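Putative Acetyltransferase from the GNAT family (Novosphingobium aromaticivorans DSM 12444, PDB 3EC4) probably transfers an acyl group, most likely acetyl from acetyl-coenzyme A as is usual in the GNAT family, to an acceptor. Local coordinates at residues A71-P74 against G75-V78; P123-S126 against G127-R130; A147-R150 against M151-A154. All blocks are in the same frame, centred on the assembly; numbering follows the deposited sequence.

Contact 1 of 3, residues A71-P74 against G75-V78; sequences APPP and GTRV. With ACT (acetate ion), chain C.
The carbonyl oxygen of Pro73 is gripped twice by Thr76. The hydroxyl donates to it at 2.6 Å from Thr76 OG1 to Pro73 O, lying in the carbonyl plane on a lone pair, and the amide closes on the same oxygen at 3.0 Å from Thr76 N to Pro73 O, also in plane but with a bent N-H...O angle of 130°. The second bond spans a type II beta turn from Pro73 to Thr76. Pro74 and Gly75 occupy its corners, and Gly75 has a positive phi at which any side chain would be jammed against the carbonyl oxygen of Pro74. With chi1 at 77°, Thr76 OG1 sits between its own backbone N and carbonyl carbon, which brings it to the carbonyl oxygen of Pro73 and beside the Pro73 ring, 3.1 Å from OG1 to Pro73 CD. Because the turn reverses the chain, Val78 comes back alongside Pro72, and Val78 CG2 presses on its ring, 3.5 Å from Pro72 CD, a tight contact. Arg77 leaves from the other side and reaches an acetate ion, probably from the crystallisation liquor, in a bidentate pair of bonds at the guanidinium edge, near its plane: Arg77 NE to acetate O at 2.9 Å and Arg77 NH2 to acetate OXT at 3.0 Å, both nearly straight. Arg77 NH1 is held by the carbonyl of Lys226. The turn leads into strand 76-88, which pairs antiparallel with strand 214-226; Pro73 and Val78 both pack on Leu224 of that strand, while Thr76 touches Ala52 and Leu55 in a preceding loop.

Contact 2 of 3, residues P123-S126 against G127-R130; sequences PWAS and GTWR
Thr128 and Ala125 are joined by two hydrogen bonds of opposite sense. The amide of Ala125 points almost straight at the threonine hydroxyl, 2.7 Å from Ala125 N to Thr128 OG1 with an N-H...O angle of 165°. In return the main-chain amide of Thr128 reaches the carbonyl of Ala125, Thr128 N to Ala125 O being 3.2 Å; here the donor stands well above the carbonyl plane. A water also binds this carbonyl, donating to Ala125 O at 2.8 Å and accepting from Trp129 N. Together these bonds hold a type I beta turn from Ala125 to Thr128, which runs on into a short 3-10 segment, residues 128-130, in the loop between helix 109-118 and strand 134-139 of the N-acetyltransferase region. With chi1 at -58°, Thr128 keeps OG1 beside its own backbone N and swings CG2 to the far side, against the indole of Trp124. Thr128 CG2 lies 3.7 Å from Trp124 CE3, and Thr128 CB stands over one face of the six-membered ring in a CH-pi contact. Thr128 OG1 also bonds to the carbonyl oxygen of Tyr37. A valine here, lacking the hydroxyl, would probably leave the amide of Ala125 without its acceptor and the carbonyl of Tyr37 without this partner. Farther along, the indole of Trp129 turns an edge to the carbonyl of Ser126, Trp129 CD1 lying 3.4 Å from Ser126 O, while Arg130 CG sits above the centre of one face. Both tryptophans lean on Met112 of helix 109-118, and Trp124 NE1 is tied to that helix through the hydroxyl of Thr113.

Contact 3 of 3, residues A147-R150 against M151-A154; sequences AGER and MRPA
Glu149 and Arg152 meet in a salt bridge, Glu149 OE1 to Arg152 NH2 at 3.0 Å, which spans the point where strand 142-149 gives way to loop. OE1 lies in plane at the guanidinium edge and makes the bridge, with the two flat groups turned 77° apart. Glu149 CG lies anti to the carbonyl carbon (chi1 -54°), and the extended chain carries the carboxylate across to Arg152. A water braces the same arginine, accepting from Arg152 NE at 2.8 Å and donating to Arg150 O at 2.8 Å. Away from this pair, on the chain's other side, Arg150 and the selenomethionine Met151 lie alongside each other, pointing the same way, Met151 CE 3.9 Å from Arg150 NE. In a second shell, Glu149 OE1 also accepts from the backbone N-H of Gln133 and OE2 pairs with Arg189, Arg152 NH1 with Glu191, and Arg150 NE with Glu159, whose carboxylate also takes the backbone N-H of Met151. Glu149, shared by Arg152 and Arg189, probably offsets the closeness of these like charges. The bend opens the connection between the adjacent antiparallel strands 142-149 and 157-165, a hairpin of the mixed sheet characteristic of the GNAT fold.

Overall arrangement
Contacts 2 and 3 are neighbours, their centres about 13 Å apart, and they touch where the ring of Pro123 meets the guanidinium of Arg150, 3.7 Å from Pro123 CD to Arg150 NH1. The loop of residues 123-130 thus abuts the end of strand 142-149, both within the N-acetyltransferase region. Contact 1 stands apart: its centre is about 26 Å from that of contact 2 and about 28 Å from that of contact 3, with nearest atoms about 15 and 17 Å away. It shares the large mixed sheet with contact 3, through strands 76-88 and 142-149. The acetate bound at contact 1 does not by itself mark a substrate site.

Contact 1 of 3, residues A71-P74 against G75-V78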
loop_
_atom_site.group_PDB
_atom_site.type_symbol
_atom_site.label_atom_id
_atom_site.label_comp_id
_atom_site.label_asym_id
_atom_site.label_seq_id
_atom_site.Cartn_x
_atom_site.Cartn_y
_atom_site.Cartn_z
ATOM N N ALA A 71 -5.462 -19.717 -2.989
ATOM C CA ALA A 71 -6.457 -20.698 -2.535
ATOM C C ALA A 71 -6.548 -20.729 -0.986
ATOM O O ALA A 71 -5.541 -20.634 -0.282
ATOM C CB ALA A 71 -6.118 -22.099 -3.098
ATOM N N PRO A 72 -7.758 -20.806 -0.437
ATOM C CA PRO A 72 -7.827 -20.893 1.024
ATOM C C PRO A 72 -7.333 -22.237 1.538
ATOM O O PRO A 72 -7.983 -23.247 1.280
ATOM C CB PRO A 72 -9.323 -20.740 1.309
ATOM C CG PRO A 72 -9.992 -21.198 0.050
ATOM C CD PRO A 72 -9.092 -20.791 -1.054
ATOM N N PRO A 73 -6.196 -22.267 2.277
ATOM C CA PRO A 73 -5.870 -23.589 2.812
ATOM C C PRO A 73 -6.784 -23.981 3.951
ATOM O O PRO A 73 -7.579 -23.163 4.433
ATOM C CB PRO A 73 -4.461 -23.418 3.343
ATOM C CG PRO A 73 -4.314 -21.989 3.613
ATOM C CD PRO A 73 -5.209 -21.251 2.704
ATOM N N PRO A 74 -6.718 -25.247 4.358
ATOM C CA PRO A 74 -7.523 -25.715 5.469
ATOM C C PRO A 74 -7.505 -24.771 6.677
ATOM O O PRO A 74 -6.454 -24.305 7.099
ATOM C CB PRO A 74 -6.907 -27.086 5.770
ATOM C CG PRO A 74 -6.495 -27.597 4.405
ATOM C CD PRO A 74 -5.947 -26.331 3.722
ATOM N N GLY A 75 -8.682 -24.451 7.197
ATOM C CA GLY A 75 -8.777 -23.586 8.366
ATOM C C GLY A 75 -9.007 -22.150 7.973
ATOM O O GLY A 75 -9.034 -21.265 8.842
ATOM N N THR A 76 -9.128 -21.908 6.667
ATOM C CA THR A 76 -9.325 -20.561 6.138
ATOM C C THR A 76 -10.459 -20.505 5.113
ATOM O O THR A 76 -10.906 -21.539 4.564
ATOM C CB THR A 76 -8.067 -19.977 5.461
ATOM O OG1 THR A 76 -7.893 -20.567 4.147
ATOM C CG2 THR A 76 -6.816 -20.160 6.311
ATOM N N ARG A 77 -10.916 -19.286 4.867
ATOM C CA ARG A 77 -11.909 -19.004 3.834
ATOM C C ARG A 77 -11.534 -17.734 3.086
ATOM O O ARG A 77 -10.912 -16.849 3.641
ATOM C CB ARG A 77 -13.301 -18.847 4.466
ATOM C CG ARG A 77 -13.521 -17.560 5.246
ATOM C CD ARG A 77 -14.917 -17.502 5.894
ATOM N NE ARG A 77 -15.377 -16.106 6.047
ATOM C CZ ARG A 77 -14.932 -15.273 6.984
ATOM N NH1 ARG A 77 -14.026 -15.653 7.871
ATOM N NH2 ARG A 77 -15.407 -14.045 7.038
ATOM N N VAL A 78 -11.921 -17.639 1.814
ATOM C CA VAL A 78 -11.714 -16.408 1.071
ATOM C C VAL A 78 -12.828 -15.424 1.427
ATOM O O VAL A 78 -14.015 -15.748 1.311
ATOM C CB VAL A 78 -11.748 -16.646 -0.450
ATOM C CG1 VAL A 78 -11.477 -15.314 -1.178
ATOM C CG2 VAL A 78 -10.716 -17.723 -0.845
HETATM C C ACT C . -17.255 -13.768 3.862
HETATM O O ACT C . -17.007 -15.011 3.980
HETATM O OXT ACT C . -17.186 -13.061 4.899
HETATM C CH3 ACT C . -17.587 -13.127 2.549
#

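Contact 2 of 3, residues P123-S126 against G127-R130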
loop_
_atom_site.group_PDB
_atom_site.type_symbol
_atom_site.label_atom_id
_atom_site.label_comp_id
_atom_site.label_asym_id
_atom_site.label_seq_id
_atom_site.Cartn_x
_atom_site.Cartn_y
_atom_site.Cartn_z
ATOM N N PRO A 123 -5.698 -0.477 3.729
ATOM C CA PRO A 123 -5.656 -0.794 5.149
ATOM C C PRO A 123 -5.014 0.368 5.924
ATOM O O PRO A 123 -4.177 1.115 5.409
ATOM C CB PRO A 123 -4.741 -1.997 5.218
ATOM C CG PRO A 123 -4.776 -2.576 3.881
ATOM C CD PRO A 123 -4.925 -1.441 2.941
ATOM N N TRP A 124 -5.437 0.538 7.145
ATOM C CA TRP A 124 -4.882 1.554 7.983
ATOM C C TRP A 124 -4.983 1.017 9.400
ATOM O O TRP A 124 -6.095 0.823 9.921
ATOM C CB TRP A 124 -5.661 2.843 7.829
ATOM C CG TRP A 124 -5.037 3.951 8.538
ATOM C CD1 TRP A 124 -5.266 4.356 9.830
ATOM C CD2 TRP A 124 -3.995 4.783 8.031
ATOM N NE1 TRP A 124 -4.456 5.431 10.125
ATOM C CE2 TRP A 124 -3.656 5.701 9.045
ATOM C CE3 TRP A 124 -3.321 4.842 6.818
ATOM C CZ2 TRP A 124 -2.670 6.676 8.866
ATOM C CZ3 TRP A 124 -2.352 5.813 6.644
ATOM C CH2 TRP A 124 -2.022 6.695 7.681
ATOM N N ALA A 125 -3.834 0.741 9.989
ATOM C CA ALA A 125 -3.753 0.319 11.360
ATOM C C ALA A 125 -3.120 1.427 12.177
ATOM O O ALA A 125 -2.705 2.470 11.639
ATOM C CB ALA A 125 -2.947 -0.985 11.467
ATOM N N SER A 126 -3.050 1.193 13.486
ATOM C CA SER A 126 -2.554 2.211 14.409
ATOM C C SER A 126 -1.199 2.791 14.008
ATOM O O SER A 126 -0.952 3.984 14.214
ATOM C CB SER A 126 -2.438 1.590 15.801
ATOM O OG SER A 126 -1.573 0.485 15.773
ATOM N N GLY A 127 -0.304 1.960 13.452
ATOM C CA GLY A 127 1.056 2.408 13.135
ATOM C C GLY A 127 1.426 2.504 11.657
ATOM O O GLY A 127 2.598 2.637 11.329
ATOM N N THR A 128 0.423 2.432 10.783
ATOM C CA THR A 128 0.627 2.504 9.329
ATOM C C THR A 128 1.359 3.813 8.922
ATOM O O THR A 128 2.143 3.820 7.981
ATOM C CB THR A 128 -0.710 2.364 8.588
ATOM O OG1 THR A 128 -1.334 1.115 8.950
ATOM C CG2 THR A 128 -0.507 2.423 7.065
ATOM N N TRP A 129 1.127 4.901 9.653
ATOM C CA TRP A 129 1.803 6.170 9.359
ATOM C C TRP A 129 3.298 6.053 9.512
ATOM O O TRP A 129 4.030 6.923 9.033
ATOM C CB TRP A 129 1.292 7.291 10.258
ATOM C CG TRP A 129 1.638 7.134 11.749
ATOM C CD1 TRP A 129 0.961 6.389 12.688
ATOM C CD2 TRP A 129 2.727 7.738 12.436
ATOM N NE1 TRP A 129 1.553 6.517 13.900
ATOM C CE2 TRP A 129 2.643 7.340 13.780
ATOM C CE3 TRP A 129 3.750 8.618 12.051
ATOM C CZ2 TRP A 129 3.564 7.760 14.741
ATOM C CZ3 TRP A 129 4.668 9.035 13.004
ATOM C CH2 TRP A 129 4.568 8.607 14.333
ATOM N N ARG A 130 3.775 5.045 10.256
ATOM C CA ARG A 130 5.221 4.870 10.408
ATOM C C ARG A 130 5.874 4.116 9.253
ATOM O O ARG A 130 7.094 3.940 9.286
ATOM C CB ARG A 130 5.588 4.142 11.706
ATOM C CG ARG A 130 4.979 4.680 12.976
ATOM C CD ARG A 130 5.606 4.023 14.187
ATOM N NE ARG A 130 5.267 4.763 15.403
ATOM C CZ ARG A 130 4.202 4.516 16.166
ATOM N NH1 ARG A 130 3.352 3.536 15.863
ATOM N NH2 ARG A 130 3.983 5.254 17.250
HETATM O O HOH W 1 -1.387 4.881 11.357
#

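Contact 3 of 3, residues A147-R150 against M151-A154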
loop_
_atom_site.group_PDB
_atom_site.type_symbol
_atom_site.label_atom_id
_atom_site.label_comp_id
_atom_site.label_asym_id
_atom_site.label_seq_id
_atom_site.Cartn_x
_atom_site.Cartn_y
_atom_site.Cartn_z
ATOM N N ALA A 147 -1.102 11.419 1.344
ATOM C CA ALA A 147 -0.526 10.283 0.621
ATOM C C ALA A 147 0.811 9.958 1.254
ATOM O O ALA A 147 1.459 10.816 1.850
ATOM C CB ALA A 147 -0.329 10.564 -0.885
ATOM N N GLY A 148 1.241 8.718 1.067
ATOM C CA GLY A 148 2.446 8.258 1.694
ATOM C C GLY A 148 3.155 7.151 0.950
ATOM O O GLY A 148 2.836 6.814 -0.210
ATOM N N GLU A 149 4.096 6.580 1.674
ATOM C CA GLU A 149 4.911 5.463 1.237
ATOM C C GLU A 149 4.563 4.204 1.993
ATOM O O GLU A 149 4.246 4.264 3.181
ATOM C CB GLU A 149 6.375 5.767 1.489
ATOM C CG GLU A 149 6.837 7.071 0.871
ATOM C CD GLU A 149 8.247 7.424 1.214
ATOM O OE1 GLU A 149 8.676 7.166 2.353
ATOM O OE2 GLU A 149 8.932 8.011 0.339
ATOM N N ARG A 150 4.685 3.062 1.327
ATOM C CA ARG A 150 4.442 1.785 1.991
ATOM C C ARG A 150 5.517 0.741 1.693
ATOM O O ARG A 150 6.646 0.894 2.178
ATOM C CB ARG A 150 3.007 1.333 1.722
ATOM C CG ARG A 150 2.465 0.285 2.649
ATOM C CD ARG A 150 0.991 0.037 2.433
ATOM N NE ARG A 150 0.704 -0.593 1.169
ATOM C CZ ARG A 150 -0.528 -0.891 0.744
ATOM N NH1 ARG A 150 -1.621 -0.636 1.471
ATOM N NH2 ARG A 150 -0.684 -1.438 -0.426
HETATM N N MSE A 151 5.206 -0.326 0.947
HETATM C CA MSE A 151 6.133 -1.459 0.835
HETATM C C MSE A 151 7.375 -1.134 0.004
HETATM O O MSE A 151 7.365 -0.278 -0.909
HETATM C CB MSE A 151 5.446 -2.704 0.249
HETATM C CG MSE A 151 4.249 -3.118 1.011
HETATM SE SE MSE A 151 3.560 -4.821 0.415
HETATM C CE MSE A 151 1.659 -4.383 0.612
ATOM N N ARG A 152 8.453 -1.829 0.333
ATOM C CA ARG A 152 9.716 -1.676 -0.370
ATOM C C ARG A 152 10.268 -3.058 -0.695
ATOM O O ARG A 152 11.029 -3.597 0.070
ATOM C CB ARG A 152 10.706 -0.896 0.483
ATOM C CG ARG A 152 10.271 0.564 0.675
ATOM C CD ARG A 152 11.081 1.265 1.719
ATOM N NE ARG A 152 10.588 2.614 1.885
ATOM C CZ ARG A 152 10.956 3.653 1.158
ATOM N NH1 ARG A 152 11.937 3.546 0.278
ATOM N NH2 ARG A 152 10.376 4.835 1.369
ATOM N N PRO A 153 9.823 -3.645 -1.829
ATOM C CA PRO A 153 10.184 -5.008 -2.219
ATOM C C PRO A 153 11.676 -5.258 -2.529
ATOM O O PRO A 153 12.123 -6.394 -2.517
ATOM C CB PRO A 153 9.287 -5.268 -3.433
ATOM C CG PRO A 153 8.099 -4.331 -3.241
ATOM C CD PRO A 153 8.805 -3.077 -2.731
ATOM N N ALA A 154 12.388 -4.186 -2.852
ATOM C CA ALA A 154 13.823 -4.152 -3.008
ATOM C C ALA A 154 14.318 -2.729 -2.702
ATOM O O ALA A 154 13.523 -1.773 -2.719
ATOM C CB ALA A 154 14.233 -4.583 -4.430
HETATM O O HOH W 2 8.102 3.066 3.135
#